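Local atomic coordinates of RPA0582 (Rhodopseudomonas palustris, PDB entry 3HHL), a protein that is of unknown function but belongs to the DUF1330 family, whose members adopt the dimeric alpha-beta-barrel type of ferredoxin-like fold. Residues Ala99-Val102 with Glu103-Asp107. Numbering follows the deposited sequence.
Sequences AAFV and EMIRD
Over one face of the Arg-106 guanidinium lies CG1 of Val-102, 3.3 Å above the plane and displaced toward its rim, with Arg-106 NE 3.4 Å from that methyl. A chi1 of 168° sets Val-102 CG1 opposite the backbone N and beside the carbonyl carbon, on the side along which the extended Arg-106 chain runs, ending near a bound sulfate ion, probably from the crystallisation liquor. The Phe-101 ring is met obliquely by two groups from the following turn: Met-104, a selenomethionine, brings CE to 3.5 Å from Phe-101 CE1, and Ile-105 CD1 comes to 3.4 Å from Phe-101 CE2. Phe-101 also meets Tyr-95 edge-to-face and Phe-16, placing helix 98-106 against strand 89-95 and helix 10-18, as expected in a dimeric alpha-beta barrel; it packs, too, on an apolar side chain of the other subunit. With Phe-101 replaced, an alanine here would probably leave Met-104 CE and Ile-105 CD1 without their shared aromatic partner and open a gap beside Tyr-95 and Phe-16. Four successive i to i+4 backbone bonds run along the helix, from Glu-103 N to Ala-99 O (2.9 Å) through Arg-106 N to Val-102 O (2.9 Å), the last more bent at its hydrogen (136°). Beyond it Asp-107 takes the N-cap position of helix 108-113, OD2 making weak hydrogen bonds to Val-109 N and Tyr-110 N, while OD1 is salt-bridged to Arg-64 NH1.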
loop_
_atom_site.group_PDB
_atom_site.type_symbol
_atom_site.label_atom_id
_atom_site.label_comp_id
_atom_site.label_asym_id
_atom_site.label_seq_id
_atom_site.Cartn_x
_atom_site.Cartn_y
_atom_site.Cartn_z
ATOM N N ALA C 99 -21.341 -3.918 3.193
ATOM C CA ALA C 99 -22.593 -3.228 2.967
ATOM C C ALA C 99 -22.437 -1.740 3.297
ATOM O O ALA C 99 -23.042 -0.900 2.625
ATOM C CB ALA C 99 -23.747 -3.888 3.762
ATOM N N ALA C 100 -21.627 -1.404 4.297
ATOM C CA ALA C 100 -21.502 -0.001 4.664
ATOM C C ALA C 100 -20.871 0.732 3.494
ATOM O O ALA C 100 -21.278 1.837 3.154
ATOM C CB ALA C 100 -20.676 0.181 5.926
ATOM N N PHE C 101 -19.889 0.098 2.880
ATOM C CA PHE C 101 -19.160 0.705 1.813
ATOM C C PHE C 101 -20.027 0.847 0.573
ATOM O O PHE C 101 -19.914 1.838 -0.138
ATOM C CB PHE C 101 -17.932 -0.144 1.473
ATOM C CG PHE C 101 -17.034 0.471 0.443
ATOM C CD1 PHE C 101 -15.987 1.282 0.810
ATOM C CD2 PHE C 101 -17.255 0.262 -0.897
ATOM C CE1 PHE C 101 -15.163 1.868 -0.161
ATOM C CE2 PHE C 101 -16.439 0.846 -1.852
ATOM C CZ PHE C 101 -15.406 1.629 -1.486
ATOM N N VAL C 102 -20.870 -0.139 0.296
ATOM C CA VAL C 102 -21.772 -0.049 -0.848
ATOM C C VAL C 102 -22.795 1.090 -0.625
ATOM O O VAL C 102 -23.100 1.891 -1.541
ATOM C CB VAL C 102 -22.440 -1.413 -1.134
ATOM C CG1 VAL C 102 -23.587 -1.288 -2.109
ATOM C CG2 VAL C 102 -21.418 -2.386 -1.644
ATOM N N GLU C 103 -23.273 1.218 0.599
ATOM C CA GLU C 103 -24.266 2.220 0.877
ATOM C C GLU C 103 -23.668 3.604 0.626
ATOM O O GLU C 103 -24.330 4.485 0.086
ATOM C CB GLU C 103 -24.812 2.074 2.305
ATOM C CG GLU C 103 -25.790 0.916 2.476
ATOM C CD GLU C 103 -26.959 0.990 1.523
ATOM O OE1 GLU C 103 -27.460 2.116 1.286
ATOM O OE2 GLU C 103 -27.384 -0.077 1.025
HETATM N N MSE C 104 -22.410 3.782 1.004
HETATM C CA MSE C 104 -21.722 5.049 0.784
HETATM C C MSE C 104 -21.613 5.354 -0.706
HETATM O O MSE C 104 -21.827 6.483 -1.170
HETATM C CB MSE C 104 -20.308 5.003 1.370
HETATM C CG MSE C 104 -19.387 6.131 0.891
HETATM SE SE MSE C 104 -17.678 6.193 1.797
HETATM C CE MSE C 104 -16.772 4.905 0.641
ATOM N N ILE C 105 -21.246 4.330 -1.447
ATOM C CA ILE C 105 -21.065 4.477 -2.871
ATOM C C ILE C 105 -22.392 4.799 -3.553
ATOM O O ILE C 105 -22.413 5.434 -4.606
ATOM C CB ILE C 105 -20.397 3.197 -3.435
ATOM C CG1 ILE C 105 -18.903 3.429 -3.423
ATOM C CG2 ILE C 105 -20.891 2.804 -4.849
ATOM C CD1 ILE C 105 -18.179 2.409 -4.321
ATOM N N ARG C 106 -23.495 4.366 -2.958
ATOM C CA ARG C 106 -24.796 4.631 -3.555
ATOM C C ARG C 106 -25.419 5.919 -3.125
ATOM O O ARG C 106 -26.360 6.374 -3.750
ATOM C CB ARG C 106 -25.752 3.499 -3.246
ATOM C CG ARG C 106 -25.349 2.194 -3.897
ATOM C CD ARG C 106 -26.327 1.154 -3.469
ATOM N NE ARG C 106 -26.134 -0.150 -4.090
ATOM C CZ ARG C 106 -26.898 -1.193 -3.800
ATOM N NH1 ARG C 106 -27.887 -1.064 -2.910
ATOM N NH2 ARG C 106 -26.666 -2.366 -4.367
ATOM N N ASP C 107 -24.893 6.517 -2.074
ATOM C CA ASP C 107 -25.492 7.705 -1.513
ATOM C C ASP C 107 -25.414 8.897 -2.498
ATOM O O ASP C 107 -24.356 9.179 -3.046
ATOM C CB ASP C 107 -24.819 8.070 -0.202
ATOM C CG ASP C 107 -25.479 9.221 0.467
ATOM O OD1 ASP C 107 -26.113 9.043 1.515
ATOM O OD2 ASP C 107 -25.371 10.328 -0.064
#